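Local atomic coordinates of taurocyamine kinase (Schistosoma mansoni, PDB entry 4WOD), a protein that catalyses the reversible transfer of phosphate between ATP and taurocyamine, a guanidino phosphagen precursor, with magnesium as cofactor. Residues I92-S97 against F258-F264; F99-L105 against Y240-D245; L519-G525 against N573-F578. The protein carries 4 engineered substitutions. One frame throughout, in Å; residues are numbered along the deposited sequence.

Interaction 1: residues I92-S97 against F258-F264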
loop_
_atom_site.group_PDB
_atom_site.type_symbol
_atom_site.label_atom_id
_atom_site.label_comp_id
_atom_site.label_asym_id
_atom_site.label_seq_id
_atom_site.Cartn_x
_atom_site.Cartn_y
_atom_site.Cartn_z
ATOM N N ILE A 92 9.309 12.912 21.426
ATOM C CA ILE A 92 7.981 13.483 21.295
ATOM C C ILE A 92 7.954 14.927 21.753
ATOM O O ILE A 92 8.380 15.237 22.854
ATOM C CB ILE A 92 6.963 12.674 22.094
ATOM C CG1 ILE A 92 7.182 11.179 21.836
ATOM C CG2 ILE A 92 5.552 13.108 21.729
ATOM C CD1 ILE A 92 6.392 10.284 22.759
ATOM N N GLN A 93 7.478 15.822 20.896
ATOM C CA GLN A 93 7.335 17.212 21.316
ATOM C C GLN A 93 6.218 17.875 20.530
ATOM O O GLN A 93 5.801 17.377 19.483
ATOM C CB GLN A 93 8.657 17.973 21.152
ATOM C CG GLN A 93 9.174 18.072 19.726
ATOM C CD GLN A 93 10.530 18.782 19.650
ATOM O OE1 GLN A 93 10.671 19.933 20.077
ATOM N NE2 GLN A 93 11.532 18.089 19.111
ATOM N N HIS A 94 5.710 18.981 21.047
ATOM C CA HIS A 94 4.629 19.675 20.363
ATOM C C HIS A 94 4.700 21.176 20.608
ATOM O O HIS A 94 4.857 21.608 21.751
ATOM C CB HIS A 94 3.269 19.136 20.822
ATOM C CG HIS A 94 2.141 19.598 19.965
ATOM N ND1 HIS A 94 1.895 19.062 18.722
ATOM C CD2 HIS A 94 1.224 20.577 20.144
ATOM C CE1 HIS A 94 0.867 19.678 18.177
ATOM N NE2 HIS A 94 0.433 20.593 19.024
ATOM N N PRO A 95 4.532 21.982 19.543
ATOM C CA PRO A 95 4.611 23.441 19.707
ATOM C C PRO A 95 3.383 24.053 20.380
ATOM O O PRO A 95 2.335 23.415 20.438
ATOM C CB PRO A 95 4.735 23.942 18.260
ATOM C CG PRO A 95 4.027 22.941 17.462
ATOM C CD PRO A 95 4.251 21.597 18.149
ATOM N N LYS A 96 3.513 25.278 20.891
ATOM C CA LYS A 96 2.351 26.009 21.363
ATOM C C LYS A 96 1.330 26.093 20.237
ATOM O O LYS A 96 1.693 26.121 19.055
ATOM C CB LYS A 96 2.726 27.413 21.839
ATOM C CG LYS A 96 3.703 27.433 22.994
ATOM C CD LYS A 96 3.200 26.617 24.170
ATOM C CE LYS A 96 3.950 27.005 25.454
ATOM N NZ LYS A 96 3.744 25.955 26.492
ATOM N N SER A 97 0.063 26.095 20.625
ATOM C CA SER A 97 -1.056 26.242 19.712
ATOM C C SER A 97 -0.891 27.514 18.892
ATOM O O SER A 97 -0.540 28.564 19.440
ATOM C CB SER A 97 -2.363 26.269 20.507
ATOM O OG SER A 97 -3.499 26.420 19.680
ATOM N N PHE A 258 -3.096 20.663 28.390
ATOM C CA PHE A 258 -2.064 20.732 27.364
ATOM C C PHE A 258 -0.698 20.576 28.013
ATOM O O PHE A 258 -0.450 21.166 29.049
ATOM C CB PHE A 258 -2.169 22.074 26.609
ATOM C CG PHE A 258 -1.115 22.290 25.531
ATOM C CD1 PHE A 258 -1.465 22.242 24.177
ATOM C CD2 PHE A 258 0.195 22.612 25.859
ATOM C CE1 PHE A 258 -0.505 22.472 23.176
ATOM C CE2 PHE A 258 1.160 22.826 24.866
ATOM C CZ PHE A 258 0.811 22.761 23.528
ATOM N N ASN A 259 0.198 19.794 27.421
ATOM C CA ASN A 259 1.600 19.883 27.836
ATOM C C ASN A 259 2.530 19.878 26.623
ATOM O O ASN A 259 2.138 19.475 25.513
ATOM C CB ASN A 259 1.969 18.776 28.854
ATOM C CG ASN A 259 2.132 17.375 28.240
ATOM O OD1 ASN A 259 2.750 17.197 27.194
ATOM N ND2 ASN A 259 1.628 16.362 28.953
ATOM N N ASP A 260 3.760 20.335 26.838
ATOM C CA ASP A 260 4.639 20.668 25.733
ATOM C C ASP A 260 5.238 19.442 25.057
ATOM O O ASP A 260 6.003 19.573 24.116
ATOM C CB ASP A 260 5.760 21.608 26.203
ATOM C CG ASP A 260 5.224 22.940 26.717
ATOM O OD1 ASP A 260 4.936 23.827 25.877
ATOM O OD2 ASP A 260 5.078 23.091 27.955
ATOM N N ARG A 261 4.865 18.259 25.522
ATOM C CA ARG A 261 5.259 17.021 24.870
ATOM C C ARG A 261 4.151 16.476 23.944
ATOM O O ARG A 261 4.400 16.181 22.770
ATOM C CB ARG A 261 5.630 16.003 25.943
ATOM C CG ARG A 261 6.224 14.709 25.460
ATOM C CD ARG A 261 6.781 13.967 26.675
ATOM N NE ARG A 261 5.765 13.800 27.712
ATOM C CZ ARG A 261 4.935 12.771 27.732
ATOM N NH1 ARG A 261 5.052 11.865 26.785
ATOM N NH2 ARG A 261 4.012 12.640 28.682
ATOM N N LEU A 262 2.924 16.365 24.459
ATOM C CA LEU A 262 1.829 15.788 23.684
ATOM C C LEU A 262 0.860 16.818 23.130
ATOM O O LEU A 262 -0.096 16.458 22.445
ATOM C CB LEU A 262 1.038 14.781 24.540
ATOM C CG LEU A 262 1.928 13.699 25.173
ATOM C CD1 LEU A 262 1.122 12.759 26.046
ATOM C CD2 LEU A 262 2.670 12.925 24.098
ATOM N N GLY A 263 1.064 18.089 23.446
ATOM C CA GLY A 263 0.060 19.076 23.088
ATOM C C GLY A 263 -1.240 18.892 23.868
ATOM O O GLY A 263 -1.207 18.655 25.078
ATOM N N PHE A 264 -2.382 19.026 23.185
ATOM C CA PHE A 264 -3.692 18.857 23.828
ATOM C C PHE A 264 -3.971 17.378 24.091
ATOM O O PHE A 264 -3.921 16.530 23.182
ATOM C CB PHE A 264 -4.811 19.447 22.981
ATOM C CG PHE A 264 -4.803 20.945 22.922
ATOM C CD1 PHE A 264 -5.196 21.691 24.028
ATOM C CD2 PHE A 264 -4.394 21.600 21.780
ATOM C CE1 PHE A 264 -5.197 23.075 23.985
ATOM C CE2 PHE A 264 -4.391 22.995 21.720
ATOM C CZ PHE A 264 -4.806 23.724 22.820
HETATM O O HOH W 1 5.168 23.808 23.408
#

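Interaction 2: residues F99-L105 against Y240-D245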
loop_
_atom_site.group_PDB
_atom_site.type_symbol
_atom_site.label_atom_id
_atom_site.label_comp_id
_atom_site.label_asym_id
_atom_site.label_seq_id
_atom_site.Cartn_x
_atom_site.Cartn_y
_atom_site.Cartn_z
ATOM N N PHE A 99 -3.124 28.955 15.425
ATOM C CA PHE A 99 -4.082 28.849 14.328
ATOM C C PHE A 99 -3.667 29.780 13.182
ATOM O O PHE A 99 -4.113 29.619 12.039
ATOM C CB PHE A 99 -5.525 29.168 14.805
ATOM C CG PHE A 99 -6.194 28.017 15.541
ATOM C CD1 PHE A 99 -6.892 27.037 14.847
ATOM C CD2 PHE A 99 -6.095 27.909 16.927
ATOM C CE1 PHE A 99 -7.482 25.972 15.510
ATOM C CE2 PHE A 99 -6.679 26.833 17.603
ATOM C CZ PHE A 99 -7.381 25.868 16.881
ATOM N N GLY A 100 -2.800 30.739 13.490
ATOM C CA GLY A 100 -2.308 31.674 12.488
ATOM C C GLY A 100 -2.961 33.041 12.634
ATOM O O GLY A 100 -3.830 33.241 13.480
ATOM N N ASP A 101 -2.546 33.982 11.799
ATOM C CA ASP A 101 -3.156 35.305 11.763
ATOM C C ASP A 101 -4.493 35.249 11.042
ATOM O O ASP A 101 -4.547 35.352 9.814
ATOM C CB ASP A 101 -2.215 36.290 11.068
ATOM C CG ASP A 101 -2.666 37.722 11.192
ATOM O OD1 ASP A 101 -3.738 37.974 11.780
ATOM O OD2 ASP A 101 -1.946 38.602 10.675
ATOM N N LEU A 102 -5.573 35.097 11.801
ATOM C CA LEU A 102 -6.884 34.840 11.216
ATOM C C LEU A 102 -7.327 35.949 10.264
ATOM O O LEU A 102 -7.844 35.664 9.193
ATOM C CB LEU A 102 -7.931 34.639 12.312
ATOM C CG LEU A 102 -7.654 33.418 13.194
ATOM C CD1 LEU A 102 -8.842 33.077 14.074
ATOM C CD2 LEU A 102 -7.264 32.218 12.343
ATOM N N LYS A 103 -7.111 37.204 10.639
ATOM C CA LYS A 103 -7.549 38.322 9.800
ATOM C C LYS A 103 -6.959 38.290 8.373
ATOM O O LYS A 103 -7.610 38.724 7.422
ATOM C CB LYS A 103 -7.208 39.657 10.480
ATOM C CG LYS A 103 -7.155 39.585 12.011
ATOM C CD LYS A 103 -6.454 40.805 12.621
ATOM C CE LYS A 103 -4.949 40.602 12.707
ATOM N NZ LYS A 103 -4.247 41.685 13.456
ATOM N N SER A 104 -5.741 37.764 8.221
ATOM C CA SER A 104 -5.062 37.786 6.926
ATOM C C SER A 104 -4.929 36.395 6.289
ATOM O O SER A 104 -4.400 36.250 5.185
ATOM C CB SER A 104 -3.672 38.407 7.072
ATOM O OG SER A 104 -2.759 37.468 7.606
ATOM N N LEU A 105 -5.399 35.368 6.985
ATOM C CA LEU A 105 -5.260 34.016 6.476
ATOM C C LEU A 105 -6.248 33.747 5.348
ATOM O O LEU A 105 -7.431 34.096 5.436
ATOM C CB LEU A 105 -5.454 33.007 7.594
ATOM C CG LEU A 105 -5.429 31.545 7.168
ATOM C CD1 LEU A 105 -4.023 31.124 6.804
ATOM C CD2 LEU A 105 -5.980 30.680 8.281
ATOM N N TYR A 240 -12.430 26.893 8.701
ATOM C CA TYR A 240 -11.298 26.884 9.627
ATOM C C TYR A 240 -11.308 28.098 10.539
ATOM O O TYR A 240 -11.088 27.967 11.735
ATOM C CB TYR A 240 -9.987 26.819 8.855
ATOM C CG TYR A 240 -8.721 26.922 9.685
ATOM C CD1 TYR A 240 -8.224 25.826 10.378
ATOM C CD2 TYR A 240 -8.004 28.107 9.734
ATOM C CE1 TYR A 240 -7.050 25.907 11.110
ATOM C CE2 TYR A 240 -6.839 28.212 10.472
ATOM C CZ TYR A 240 -6.364 27.110 11.163
ATOM O OH TYR A 240 -5.198 27.219 11.884
ATOM N N LYS A 241 -11.555 29.273 9.965
ATOM C CA LYS A 241 -11.678 30.489 10.759
ATOM C C LYS A 241 -12.803 30.375 11.771
ATOM O O LYS A 241 -12.641 30.783 12.920
ATOM C CB LYS A 241 -11.920 31.707 9.866
ATOM C CG LYS A 241 -10.656 32.304 9.293
ATOM C CD LYS A 241 -10.950 33.546 8.443
ATOM C CE LYS A 241 -9.733 33.889 7.578
ATOM N NZ LYS A 241 -9.783 35.255 6.943
ATOM N N ARG A 242 -13.943 29.839 11.342
ATOM C CA ARG A 242 -15.101 29.694 12.223
ATOM C C ARG A 242 -14.749 28.799 13.407
ATOM O O ARG A 242 -15.077 29.106 14.551
ATOM C CB ARG A 242 -16.301 29.117 11.471
ATOM C CG ARG A 242 -17.567 28.995 12.292
ATOM C CD ARG A 242 -18.636 28.295 11.469
ATOM N NE ARG A 242 -18.559 28.814 10.120
ATOM C CZ ARG A 242 -18.585 28.086 9.013
ATOM N NH1 ARG A 242 -18.737 26.777 9.063
ATOM N NH2 ARG A 242 -18.477 28.694 7.845
ATOM N N LEU A 243 -14.059 27.700 13.115
ATOM C CA LEU A 243 -13.591 26.803 14.162
ATOM C C LEU A 243 -12.603 27.475 15.102
ATOM O O LEU A 243 -12.739 27.366 16.319
ATOM C CB LEU A 243 -12.936 25.567 13.571
ATOM C CG LEU A 243 -12.453 24.573 14.633
ATOM C CD1 LEU A 243 -13.621 23.988 15.407
ATOM C CD2 LEU A 243 -11.644 23.451 13.976
ATOM N N ALA A 244 -11.603 28.151 14.534
ATOM C CA ALA A 244 -10.532 28.748 15.324
ATOM C C ALA A 244 -11.096 29.803 16.269
ATOM O O ALA A 244 -10.731 29.849 17.447
ATOM C CB ALA A 244 -9.479 29.362 14.427
ATOM N N ASP A 245 -11.977 30.655 15.751
ATOM C CA ASP A 245 -12.570 31.724 16.572
ATOM C C ASP A 245 -13.272 31.166 17.806
ATOM O O ASP A 245 -13.077 31.673 18.911
ATOM C CB ASP A 245 -13.568 32.563 15.773
ATOM C CG ASP A 245 -12.896 33.577 14.868
ATOM O OD1 ASP A 245 -11.684 33.829 15.045
ATOM O OD2 ASP A 245 -13.594 34.140 13.991
HETATM O O HOH W 2 -10.586 37.450 8.382
#

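Interaction 3: residues L519-G525 against N573-F578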
loop_
_atom_site.group_PDB
_atom_site.type_symbol
_atom_site.label_atom_id
_atom_site.label_comp_id
_atom_site.label_asym_id
_atom_site.label_seq_id
_atom_site.Cartn_x
_atom_site.Cartn_y
_atom_site.Cartn_z
ATOM N N LEU A 519 -2.439 -31.043 -20.085
ATOM C CA LEU A 519 -1.047 -31.542 -20.176
ATOM C C LEU A 519 -0.969 -32.957 -19.661
ATOM O O LEU A 519 -1.660 -33.294 -18.713
ATOM C CB LEU A 519 -0.076 -30.687 -19.380
ATOM C CG LEU A 519 0.149 -29.247 -19.858
ATOM C CD1 LEU A 519 0.965 -28.493 -18.814
ATOM C CD2 LEU A 519 0.870 -29.279 -21.190
ATOM N N THR A 520 -0.133 -33.770 -20.287
ATOM C CA THR A 520 -0.057 -35.187 -19.958
ATOM C C THR A 520 1.345 -35.623 -19.551
ATOM O O THR A 520 2.295 -34.860 -19.654
ATOM C CB THR A 520 -0.493 -36.053 -21.147
ATOM O OG1 THR A 520 0.479 -35.922 -22.194
ATOM C CG2 THR A 520 -1.860 -35.609 -21.661
ATOM N N GLY A 521 1.450 -36.862 -19.087
ATOM C CA GLY A 521 2.713 -37.463 -18.710
ATOM C C GLY A 521 3.366 -36.725 -17.562
ATOM O O GLY A 521 2.715 -36.358 -16.584
ATOM N N GLU A 522 4.667 -36.508 -17.697
ATOM C CA GLU A 522 5.454 -35.753 -16.726
ATOM C C GLU A 522 4.874 -34.355 -16.457
ATOM O O GLU A 522 5.067 -33.774 -15.387
ATOM C CB GLU A 522 6.894 -35.623 -17.226
ATOM C CG GLU A 522 7.861 -35.112 -16.184
ATOM C CD GLU A 522 9.309 -35.326 -16.588
ATOM O OE1 GLU A 522 9.554 -35.607 -17.787
ATOM O OE2 GLU A 522 10.195 -35.220 -15.705
ATOM N N HIS A 523 4.168 -33.816 -17.436
ATOM C CA HIS A 523 3.669 -32.455 -17.332
ATOM C C HIS A 523 2.255 -32.404 -16.761
ATOM O O HIS A 523 1.767 -31.333 -16.429
ATOM C CB HIS A 523 3.738 -31.780 -18.710
ATOM C CG HIS A 523 5.132 -31.702 -19.250
ATOM N ND1 HIS A 523 5.674 -32.677 -20.064
ATOM C CD2 HIS A 523 6.107 -30.786 -19.061
ATOM C CE1 HIS A 523 6.923 -32.359 -20.355
ATOM N NE2 HIS A 523 7.211 -31.216 -19.756
ATOM N N ALA A 524 1.601 -33.558 -16.645
ATOM C CA ALA A 524 0.282 -33.609 -16.038
ATOM C C ALA A 524 0.335 -32.988 -14.646
ATOM O O ALA A 524 1.314 -33.187 -13.911
ATOM C CB ALA A 524 -0.226 -35.053 -15.967
ATOM N N GLY A 525 -0.689 -32.213 -14.302
ATOM C CA GLY A 525 -0.701 -31.516 -13.033
ATOM C C GLY A 525 -2.048 -30.917 -12.661
ATOM O O GLY A 525 -3.081 -31.299 -13.198
ATOM N N ASN A 573 3.003 -29.955 -11.712
ATOM C CA ASN A 573 2.806 -31.394 -11.743
ATOM C C ASN A 573 2.954 -31.943 -10.321
ATOM O O ASN A 573 3.279 -31.198 -9.379
ATOM C CB ASN A 573 3.784 -32.070 -12.721
ATOM C CG ASN A 573 5.259 -31.793 -12.409
ATOM O OD1 ASN A 573 5.595 -31.088 -11.460
ATOM N ND2 ASN A 573 6.148 -32.375 -13.218
ATOM N N ASN A 574 2.675 -33.226 -10.143
ATOM C CA ASN A 574 2.693 -33.772 -8.797
ATOM C C ASN A 574 4.053 -33.681 -8.127
ATOM O O ASN A 574 4.143 -33.363 -6.928
ATOM C CB ASN A 574 2.228 -35.226 -8.805
ATOM C CG ASN A 574 1.991 -35.751 -7.405
ATOM O OD1 ASN A 574 2.864 -36.380 -6.808
ATOM N ND2 ASN A 574 0.809 -35.469 -6.862
ATOM N N SER A 575 5.106 -33.960 -8.899
ATOM C CA SER A 575 6.487 -33.916 -8.424
ATOM C C SER A 575 7.016 -32.514 -8.151
ATOM O O SER A 575 8.112 -32.365 -7.608
ATOM C CB SER A 575 7.417 -34.579 -9.446
ATOM O OG SER A 575 7.098 -35.944 -9.596
ATOM N N LYS A 576 6.256 -31.502 -8.576
ATOM C CA LYS A 576 6.651 -30.096 -8.452
ATOM C C LYS A 576 7.956 -29.788 -9.186
ATOM O O LYS A 576 8.754 -28.964 -8.734
ATOM C CB LYS A 576 6.757 -29.691 -6.975
ATOM C CG LYS A 576 5.434 -29.783 -6.257
ATOM C CD LYS A 576 5.582 -29.680 -4.753
ATOM C CE LYS A 576 4.425 -30.408 -4.060
ATOM N NZ LYS A 576 4.362 -30.163 -2.594
ATOM N N THR A 577 8.133 -30.424 -10.341
ATOM C CA THR A 577 9.312 -30.245 -11.174
ATOM C C THR A 577 8.971 -29.513 -12.462
ATOM O O THR A 577 9.854 -29.169 -13.241
ATOM C CB THR A 577 9.965 -31.578 -11.532
ATOM O OG1 THR A 577 9.034 -32.387 -12.257
ATOM C CG2 THR A 577 10.410 -32.299 -10.272
ATOM N N PHE A 578 7.688 -29.264 -12.661
ATOM C CA PHE A 578 7.222 -28.451 -13.771
ATOM C C PHE A 578 6.093 -27.571 -13.241
ATOM O O PHE A 578 5.122 -28.073 -12.686
ATOM C CB PHE A 578 6.750 -29.325 -14.953
ATOM C CG PHE A 578 6.282 -28.522 -16.133
ATOM C CD1 PHE A 578 7.200 -27.926 -16.983
ATOM C CD2 PHE A 578 4.925 -28.340 -16.371
ATOM C CE1 PHE A 578 6.772 -27.162 -18.074
ATOM C CE2 PHE A 578 4.489 -27.579 -17.466
ATOM C CZ PHE A 578 5.414 -26.987 -18.302
HETATM O O HOH W 3 9.490 -35.066 -12.726
#

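Interaction 1: residues I92-S97 against F258-F264
His94 of the linker loop packs against Phe258 and Gly263, one on each strand of the small hairpin. Its CG stands anti to the backbone N (chi1 -168°), which brings CD2 to 3.5 Å from Gly263 CA and puts Phe258 CE1 at the imidazole edge. The backbone N of His94 donates to Asp260 O at 3.1 Å, from above the carbonyl plane. ND1 of the imidazole is hydrogen-bonded to Gly328 N. Ile92 packs next to His94. Its CG2 meets Leu262 CD2 at 3.7 Å, and its carbonyl O lies 3.4 Å from Arg261 CG. The far end of Arg261 forms a salt bridge with Asp78. Asp260 faces the more exposed side. Its OD1 forms a salt bridge with Lys96 NZ through the syn lone pair, at a short 2.5 Å. A water donates to this OD1 and to His94 O, tying the carboxylate to the loop twice. Within the turn, Asn259 OD1 accepts from Arg261 N and Leu262 N. Ile81 of helix 74-84 touches both Ile92 and Leu262. The connection between strands 258-259 and 263-264 of this antiparallel hairpin opens with an Asx turn at Asn259, and Leu262 and Gly263 opposite it form a classic beta bulge.

Interaction 2: residues F99-L105 against Y240-D245
Phe99 and Ala244 meet at the apolar centre. Ala244 CA lies over one face of the phenyl ring, 4.2 Å from its centroid, in a CH-pi contact. Ala244 CB touches Phe99 CD1 at 3.5 Å, near the rim of the ring. Leu102 reaches the same methyl with CD1. The Tyr240 ring lies beside Phe99, with the two planes at 48°. Leu105 crosses Tyr240 at about a right angle, and its CD2 comes to 3.4 Å from Tyr240 CE2. Leu105 CG is anti to the backbone N (chi1 176°), which carries the branch toward the phenol ring. The contact joins the linker loop between helix 74-84 and strand 117-126 to helix 236-251 of the phosphagen kinase catalytic domain. Tyr240, Lys241 and Ala244 are spaced so that one side of the helix meets the loop. Strand 117-126 lends Leu124 against Phe99, and helix 331-355 lends Val335 against Tyr240 and Leu332 against Leu105. Tyr240 also begins the polar edge. Its OH donates to Phe99 O at 2.6 Å, in the carbonyl plane and on a lone pair, and this bond ties the phenol end to the loop backbone. Further out, Lys241 reaches from the helix to the loop with its chain extended beyond CG. Its NZ makes weak hydrogen bonds to Leu102 O and Leu105 O, each at 3.0 Å. A water accepts from Lys241 NZ at 2.7 Å and donates weakly to Lys103 O.

Interaction 3: residues L519-G525 against N573-F578
His523 sets its edge on the face of Phe578. CD2 stands over the centre of the phenyl ring, 3.5 Å above its plane, and the two planes meet at 87°, a T-shaped pair. The adjacent ring atom, NE2, is hydrogen-bonded to Arg605 O, which would limit rotation of the imidazole. Leu519 CD1 touches Phe578 CE2 at 3.9 Å. Asn573 carries the polar half. Its CG sits between the backbone N and the carbonyl carbon (chi1 57°), and the amide folds back over its own turn. ND2 donates almost straight to Glu522 O at 2.8 Å, in the amide plane, and also to Thr577 OG1 at 3.0 Å. OD1 accepts from Thr577 N in the carbonyl plane and from Phe578 N above it. Four bonds thus fix the amide. A water joins Thr577 OG1 to Glu522 OE2, which also pairs with Arg605. Residues 573-576 form a type I beta turn in the beta hairpin of strands 569-573 and 578-582. The loop 519-525 leaves helix 502-517 and enters outermost strand 525-529 beside that turn. Helix 599-614 supplies Arg605, and Phe571 of strand 569-573 touches Leu519 and Phe578.

Interactions 1 and 2 use adjoining parts of one linker loop, residues 92-97 and 99-105, in the first repeat. Interaction 2 is nested inside the chain loop closed by interaction 1, and their centres are 20 Å apart. The first meets a small hairpin, the second a helix. Interaction 3 is in the second repeat, its centre 64 Å from that of interaction 1, and joins loops at the edge of that repeat's eight-stranded sheet. Each contact has a buried and an exposed part. Ile92 and His94, then Phe99, Tyr240 and Ala244, then His523 and Phe578 are buried. The charged side chains of Lys96 and Asp260, of Lys103, and of Glu522 are on exposed residues.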